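Local coordinates for insecticidal Delta-Endotoxin Cry8Ea1 (Bacillus Thuringiensis, PDB 3EB7), which is toxic to the soil-dwelling larvae of the beetle Holotrichia parallela, probably by forming pores in gut membranes as other three-domain Cry toxins do, at residues E3-G15 with S395-P407. Residues are numbered along the deposited sequence; the frame is centred on the assembly and turned at random.
Sequences ERDAVKTAISLVG and SEVELPPETLDQP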
ATOM      1  N   GLU A   3       0.445  13.107  12.928  1.00 33.73           N
ATOM      2  CA  GLU A   3       0.596  11.778  12.311  1.00 32.93           C
ATOM      3  C   GLU A   3      -0.735  11.222  11.816  1.00 31.65           C
ATOM      4  O   GLU A   3      -0.840  10.911  10.633  1.00 30.62           O
ATOM      5  CB  GLU A   3       1.269  10.804  13.277  1.00 32.48           C
ATOM      6  CG  GLU A   3       2.780  11.037  13.451  1.00 33.40           C
ATOM      7  CD  GLU A   3       3.393  10.105  14.519  1.00 35.04           C
ATOM      8  OE1 GLU A   3       2.860   8.983  14.749  1.00 39.28           O
ATOM      9  OE2 GLU A   3       4.406  10.493  15.141  1.00 36.56           O
ATOM     10  N   ARG A   4      -1.733  11.146  12.706  1.00 30.48           N
ATOM     11  CA  ARG A   4      -3.110  10.698  12.380  1.00 31.33           C
ATOM     12  C   ARG A   4      -3.709  11.466  11.239  1.00 30.04           C
ATOM     13  O   ARG A   4      -4.282  10.883  10.330  1.00 30.07           O
ATOM     14  CB  ARG A   4      -4.091  10.850  13.577  1.00 31.75           C
ATOM     15  CG  ARG A   4      -3.565  10.335  14.899  1.00 36.18           C
ATOM     16  CD  ARG A   4      -4.060  11.166  16.081  1.00 39.31           C
ATOM     17  NE  ARG A   4      -5.443  10.879  16.382  1.00 43.38           N
ATOM     18  CZ  ARG A   4      -5.860  10.187  17.447  1.00 47.25           C
ATOM     19  NH1 ARG A   4      -4.987   9.718  18.335  1.00 47.00           N
ATOM     20  NH2 ARG A   4      -7.164   9.966  17.624  1.00 45.97           N
ATOM     21  N   ASP A   5      -3.600  12.785  11.326  1.00 29.78           N
ATOM     22  CA  ASP A   5      -4.040  13.727  10.274  1.00 29.66           C
ATOM     23  C   ASP A   5      -3.363  13.483   8.919  1.00 27.51           C
ATOM     24  O   ASP A   5      -4.033  13.395   7.890  1.00 27.34           O
ATOM     25  CB  ASP A   5      -3.719  15.147  10.743  1.00 30.96           C
ATOM     26  CG  ASP A   5      -4.652  16.197  10.149  1.00 36.80           C
ATOM     27  OD1 ASP A   5      -5.399  15.886   9.175  1.00 40.52           O
ATOM     28  OD2 ASP A   5      -4.623  17.358  10.674  1.00 42.74           O
ATOM     29  N   ALA A   6      -2.031  13.380   8.929  1.00 25.86           N
ATOM     30  CA  ALA A   6      -1.223  13.153   7.706  1.00 24.18           C
ATOM     31  C   ALA A   6      -1.571  11.836   7.023  1.00 22.92           C
ATOM     32  O   ALA A   6      -1.697  11.772   5.814  1.00 22.92           O
ATOM     33  CB  ALA A   6       0.243  13.222   8.015  1.00 22.96           C
ATOM     34  N   VAL A   7      -1.764  10.807   7.827  1.00 22.85           N
ATOM     35  CA  VAL A   7      -2.056   9.465   7.353  1.00 22.92           C
ATOM     36  C   VAL A   7      -3.482   9.431   6.827  1.00 22.84           C
ATOM     37  O   VAL A   7      -3.785   8.787   5.835  1.00 21.63           O
ATOM     38  CB  VAL A   7      -1.814   8.448   8.489  1.00 22.98           C
ATOM     39  CG1 VAL A   7      -2.466   7.105   8.193  1.00 24.45           C
ATOM     40  CG2 VAL A   7      -0.310   8.266   8.654  1.00 23.38           C
ATOM     41  N   LYS A   8      -4.349  10.183   7.497  1.00 23.35           N
ATOM     42  CA  LYS A   8      -5.709  10.347   7.058  1.00 23.57           C
ATOM     43  C   LYS A   8      -5.703  10.978   5.667  1.00 22.44           C
ATOM     44  O   LYS A   8      -6.363  10.506   4.771  1.00 22.05           O
ATOM     45  CB  LYS A   8      -6.462  11.191   8.099  1.00 24.21           C
ATOM     46  CG  LYS A   8      -7.949  11.063   8.067  1.00 27.70           C
ATOM     47  CD  LYS A   8      -8.574  12.089   9.001  1.00 34.80           C
ATOM     48  CE  LYS A   8      -9.948  12.564   8.494  1.00 37.77           C
ATOM     49  NZ  LYS A   8      -9.861  13.835   7.714  1.00 38.16           N
ATOM     50  N   THR A   9      -4.916  12.030   5.487  1.00 22.48           N
ATOM     51  CA  THR A   9      -4.816  12.738   4.214  1.00 22.08           C
ATOM     52  C   THR A   9      -4.283  11.857   3.093  1.00 22.22           C
ATOM     53  O   THR A   9      -4.859  11.802   2.003  1.00 23.10           O
ATOM     54  CB  THR A   9      -3.897  13.962   4.362  1.00 22.54           C
ATOM     55  OG1 THR A   9      -4.445  14.814   5.377  1.00 25.13           O
ATOM     56  CG2 THR A   9      -3.790  14.738   3.037  1.00 20.92           C
ATOM     57  N   ALA A  10      -3.173  11.188   3.368  1.00 21.94           N
ATOM     58  CA  ALA A  10      -2.494  10.340   2.415  1.00 21.73           C
ATOM     59  C   ALA A  10      -3.367   9.158   2.002  1.00 21.74           C
ATOM     60  O   ALA A  10      -3.392   8.794   0.821  1.00 21.26           O
ATOM     61  CB  ALA A  10      -1.178   9.853   3.013  1.00 21.76           C
ATOM     62  N   ILE A  11      -4.083   8.553   2.953  1.00 21.43           N
ATOM     63  CA  ILE A  11      -4.956   7.407   2.607  1.00 21.50           C
ATOM     64  C   ILE A  11      -6.108   7.846   1.725  1.00 22.70           C
ATOM     65  O   ILE A  11      -6.480   7.156   0.769  1.00 23.46           O
ATOM     66  CB  ILE A  11      -5.473   6.671   3.855  1.00 20.74           C
ATOM     67  CG1 ILE A  11      -4.392   5.707   4.364  1.00 19.19           C
ATOM     68  CG2 ILE A  11      -6.733   5.908   3.550  1.00 19.72           C
ATOM     69  CD1 ILE A  11      -4.699   5.102   5.711  1.00 15.84           C
ATOM     70  N   SER A  12      -6.670   9.011   2.053  1.00 23.44           N
ATOM     71  CA  SER A  12      -7.769   9.581   1.312  1.00 23.66           C
ATOM     72  C   SER A  12      -7.358   9.906  -0.139  1.00 24.03           C
ATOM     73  O   SER A  12      -8.115   9.667  -1.102  1.00 23.38           O
ATOM     74  CB  SER A  12      -8.202  10.853   2.045  1.00 24.20           C
ATOM     75  OG  SER A  12      -9.053  11.638   1.239  1.00 27.20           O
ATOM     76  N   LEU A  13      -6.159  10.479  -0.282  1.00 23.99           N
ATOM     77  CA  LEU A  13      -5.618  10.851  -1.568  1.00 23.83           C
ATOM     78  C   LEU A  13      -5.382   9.634  -2.421  1.00 23.68           C
ATOM     79  O   LEU A  13      -5.812   9.637  -3.569  1.00 23.16           O
ATOM     80  CB  LEU A  13      -4.338  11.676  -1.418  1.00 24.70           C
ATOM     81  CG  LEU A  13      -4.378  13.190  -1.642  1.00 25.86           C
ATOM     82  CD1 LEU A  13      -5.774  13.836  -1.600  1.00 26.58           C
ATOM     83  CD2 LEU A  13      -3.492  13.824  -0.632  1.00 27.96           C
ATOM     84  N   VAL A  14      -4.764   8.573  -1.883  1.00 23.95           N
ATOM     85  CA  VAL A  14      -4.592   7.368  -2.714  1.00 24.24           C
ATOM     86  C   VAL A  14      -5.909   6.702  -3.090  1.00 24.10           C
ATOM     87  O   VAL A  14      -6.048   6.187  -4.189  1.00 23.58           O
ATOM     88  CB  VAL A  14      -3.530   6.321  -2.230  1.00 24.69           C
ATOM     89  CG1 VAL A  14      -2.277   6.979  -1.758  1.00 24.23           C
ATOM     90  CG2 VAL A  14      -4.080   5.428  -1.214  1.00 26.90           C
ATOM     91  N   GLY A  15      -6.884   6.746  -2.193  1.00 24.12           N
ATOM     92  CA  GLY A  15      -8.206   6.260  -2.517  1.00 24.22           C
ATOM     93  C   GLY A  15      -8.895   7.019  -3.630  1.00 24.19           C
ATOM     94  O   GLY A  15      -9.566   6.435  -4.475  1.00 24.77           O
ATOM     95  N   SER A 395      -8.035   0.898  15.634  1.00 23.25           N
ATOM     96  CA  SER A 395      -7.241   0.710  14.424  1.00 22.51           C
ATOM     97  C   SER A 395      -7.404   1.857  13.411  1.00 22.21           C
ATOM     98  O   SER A 395      -6.491   2.153  12.600  1.00 21.41           O
ATOM     99  CB  SER A 395      -7.561  -0.656  13.792  1.00 22.36           C
ATOM    100  OG  SER A 395      -8.859  -0.673  13.258  1.00 22.07           O
ATOM    101  N   GLU A 396      -8.555   2.517  13.467  1.00 21.79           N
ATOM    102  CA  GLU A 396      -8.857   3.616  12.532  1.00 22.27           C
ATOM    103  C   GLU A 396      -8.025   4.852  12.777  1.00 21.33           C
ATOM    104  O   GLU A 396      -8.046   5.760  11.974  1.00 23.11           O
ATOM    105  CB  GLU A 396     -10.342   4.011  12.562  1.00 22.11           C
ATOM    106  CG  GLU A 396     -11.248   2.941  11.981  1.00 26.36           C
ATOM    107  CD  GLU A 396     -12.670   3.445  11.810  1.00 31.33           C
ATOM    108  OE1 GLU A 396     -13.291   3.104  10.774  1.00 30.66           O
ATOM    109  OE2 GLU A 396     -13.155   4.189  12.711  1.00 33.06           O
ATOM    110  N   VAL A 397      -7.315   4.906  13.884  1.00 20.60           N
ATOM    111  CA  VAL A 397      -6.347   5.958  14.121  1.00 21.19           C
ATOM    112  C   VAL A 397      -5.108   5.753  13.190  1.00 21.33           C
ATOM    113  O   VAL A 397      -4.570   6.702  12.616  1.00 21.47           O
ATOM    114  CB  VAL A 397      -5.966   6.015  15.656  1.00 20.72           C
ATOM    115  CG1 VAL A 397      -4.765   6.939  15.917  1.00 22.41           C
ATOM    116  CG2 VAL A 397      -7.166   6.457  16.480  1.00 21.11           C
ATOM    117  N   GLU A 398      -4.676   4.503  13.047  1.00 21.68           N
ATOM    118  CA  GLU A 398      -3.500   4.151  12.233  1.00 22.08           C
ATOM    119  C   GLU A 398      -3.899   3.848  10.784  1.00 20.91           C
ATOM    120  O   GLU A 398      -3.224   4.275   9.845  1.00 21.28           O
ATOM    121  CB  GLU A 398      -2.764   2.981  12.891  1.00 22.31           C
ATOM    122  CG  GLU A 398      -2.539   3.231  14.381  1.00 23.48           C
ATOM    123  CD  GLU A 398      -1.694   2.175  15.081  1.00 25.34           C
ATOM    124  OE1 GLU A 398      -1.511   2.263  16.327  1.00 31.63           O
ATOM    125  OE2 GLU A 398      -1.175   1.264  14.407  1.00 29.55           O
ATOM    126  N   LEU A 399      -5.047   3.192  10.622  1.00 19.79           N
ATOM    127  CA  LEU A 399      -5.645   2.839   9.324  1.00 18.01           C
ATOM    128  C   LEU A 399      -7.070   3.433   9.079  1.00 18.94           C
ATOM    129  O   LEU A 399      -8.094   2.676   9.005  1.00 17.78           O
ATOM    130  CB  LEU A 399      -5.672   1.305   9.230  1.00 17.51           C
ATOM    131  CG  LEU A 399      -4.295   0.645   9.240  1.00 15.72           C
ATOM    132  CD1 LEU A 399      -4.425  -0.843   9.214  1.00 18.32           C
ATOM    133  CD2 LEU A 399      -3.427   1.126   8.062  1.00 11.21           C
ATOM    134  N   PRO A 400      -7.152   4.782   8.917  1.00 18.95           N
ATOM    135  CA  PRO A 400      -8.466   5.439   8.813  1.00 20.32           C
ATOM    136  C   PRO A 400      -9.209   5.094   7.549  1.00 21.35           C
ATOM    137  O   PRO A 400      -8.609   4.604   6.596  1.00 22.13           O
ATOM    138  CB  PRO A 400      -8.127   6.955   8.831  1.00 19.39           C
ATOM    139  CG  PRO A 400      -6.748   7.036   8.277  1.00 19.38           C
ATOM    140  CD  PRO A 400      -6.049   5.771   8.848  1.00 19.68           C
ATOM    141  N   PRO A 401     -10.527   5.341   7.528  1.00 22.54           N
ATOM    142  CA  PRO A 401     -11.275   5.246   6.267  1.00 23.10           C
ATOM    143  C   PRO A 401     -10.795   6.296   5.242  1.00 24.82           C
ATOM    144  O   PRO A 401     -10.091   7.251   5.610  1.00 24.26           O
ATOM    145  CB  PRO A 401     -12.734   5.500   6.700  1.00 22.32           C
ATOM    146  CG  PRO A 401     -12.767   5.238   8.122  1.00 22.10           C
ATOM    147  CD  PRO A 401     -11.414   5.656   8.658  1.00 22.27           C
ATOM    148  N   GLU A 402     -11.173   6.097   3.984  1.00 26.23           N
ATOM    149  CA  GLU A 402     -10.729   6.930   2.885  1.00 29.91           C
ATOM    150  C   GLU A 402     -11.486   8.260   2.846  1.00 31.12           C
ATOM    151  O   GLU A 402     -11.112   9.182   2.108  1.00 31.19           O
ATOM    152  CB  GLU A 402     -10.909   6.181   1.542  1.00 29.67           C
ATOM    153  CG  GLU A 402      -9.841   5.111   1.333  1.00 30.49           C
ATOM    154  CD  GLU A 402     -10.002   4.301   0.043  1.00 31.92           C
ATOM    155  OE1 GLU A 402     -10.830   4.700  -0.822  1.00 34.01           O
ATOM    156  OE2 GLU A 402      -9.283   3.261  -0.094  1.00 32.24           O
ATOM    157  N   THR A 403     -12.553   8.331   3.638  1.00 33.01           N
ATOM    158  CA  THR A 403     -13.401   9.516   3.758  1.00 34.47           C
ATOM    159  C   THR A 403     -14.201   9.433   5.066  1.00 35.59           C
ATOM    160  O   THR A 403     -14.369   8.340   5.643  1.00 35.06           O
ATOM    161  CB  THR A 403     -14.383   9.621   2.558  1.00 34.53           C
ATOM    162  OG1 THR A 403     -15.079  10.864   2.614  1.00 36.56           O
ATOM    163  CG2 THR A 403     -15.428   8.504   2.584  1.00 33.25           C
ATOM    164  N   LEU A 404     -14.684  10.583   5.532  1.00 36.71           N
ATOM    165  CA  LEU A 404     -15.700  10.625   6.578  1.00 37.96           C
ATOM    166  C   LEU A 404     -17.105  10.966   6.013  1.00 38.58           C
ATOM    167  O   LEU A 404     -18.097  10.982   6.751  1.00 38.97           O
ATOM    168  CB  LEU A 404     -15.289  11.596   7.683  1.00 38.52           C
ATOM    169  CG  LEU A 404     -14.024  11.230   8.473  1.00 40.47           C
ATOM    170  CD1 LEU A 404     -13.599  12.393   9.367  1.00 41.30           C
ATOM    171  CD2 LEU A 404     -14.171   9.922   9.288  1.00 42.14           C
ATOM    172  N   ASP A 405     -17.194  11.198   4.704  1.00 38.70           N
ATOM    173  CA  ASP A 405     -18.489  11.462   4.047  1.00 39.08           C
ATOM    174  C   ASP A 405     -19.388  10.234   3.856  1.00 38.12           C
ATOM    175  O   ASP A 405     -20.439  10.315   3.179  1.00 38.04           O
ATOM    176  CB  ASP A 405     -18.258  12.091   2.680  1.00 39.86           C
ATOM    177  CG  ASP A 405     -17.538  13.414   2.773  1.00 43.15           C
ATOM    178  OD1 ASP A 405     -17.485  13.972   3.908  1.00 45.14           O
ATOM    179  OD2 ASP A 405     -17.035  13.879   1.710  1.00 46.03           O
ATOM    180  N   GLN A 406     -18.945   9.098   4.387  1.00 36.16           N
ATOM    181  CA  GLN A 406     -19.729   7.869   4.386  1.00 34.79           C
ATOM    182  C   GLN A 406     -19.394   7.042   5.586  1.00 33.04           C
ATOM    183  O   GLN A 406     -18.374   7.272   6.225  1.00 32.15           O
ATOM    184  CB  GLN A 406     -19.510   7.045   3.128  1.00 35.39           C
ATOM    185  CG  GLN A 406     -18.444   7.573   2.235  1.00 38.62           C
ATOM    186  CD  GLN A 406     -18.824   7.429   0.802  1.00 43.44           C
ATOM    187  OE1 GLN A 406     -19.509   6.464   0.432  1.00 46.48           O
ATOM    188  NE2 GLN A 406     -18.403   8.389  -0.026  1.00 43.86           N
ATOM    189  N   PRO A 407     -20.282   6.102   5.934  1.00 31.87           N
ATOM    190  CA  PRO A 407     -19.910   5.234   7.023  1.00 30.84           C
ATOM    191  C   PRO A 407     -18.607   4.472   6.726  1.00 29.40           C
ATOM    192  O   PRO A 407     -18.260   4.231   5.565  1.00 27.80           O
ATOM    193  CB  PRO A 407     -21.109   4.299   7.168  1.00 30.24           C
ATOM    194  CG  PRO A 407     -21.884   4.470   5.961  1.00 32.46           C
ATOM    195  CD  PRO A 407     -21.640   5.821   5.444  1.00 31.82           C
TER
HETATM  196  O   HOH W   1      -5.603   8.774  11.372  1.00 26.55           O
HETATM  197  O   HOH W   2      -9.033   9.681   5.027  1.00 24.57           O
HETATM  198  O   HOH W   3     -10.740   9.297  -0.584  1.00 33.19           O
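Pro400 presses its ring against one side of helix 2-20, in the groove between Val7, Lys8 and Ile11. Its CG lies 3.7 Å from Lys8 CA, and its CD meets Ile11 CD1 at a tight 3.5 Å. Ile11 can be followed outward: from CB, CG2 lies beside Pro400 O and 3.9 Å from Glu402 CG, while the other branch runs through CG1, anti to the carbonyl carbon (chi1 -81°), and ends with CD1 on the proline. Farther along the helix, the extended Glu402 side chain brings OE1 to 3.5 Å from Gly15 CA. At the other end, the Arg4 guanidinium lies with one face over Val397 CG1, which sits toward the rim of the group. Three waters bridge the backbones, each donating to one carbonyl of each segment: Arg4 O and Val397 O, Lys8 O and Pro401 O, Ser12 O and Glu402 O. In the first bridge the water lies 2.7 Å from Arg4 O and 2.6 Å from Val397 O. Beyond the segments, Glu398 OE2 accepts a hydrogen bond from the backbone N of Asp245 and forms a salt bridge with Arg209 of helix 198-220. Such packing of the helical N-terminal domain against the beta-rich second domain is characteristic of three-domain Cry toxins.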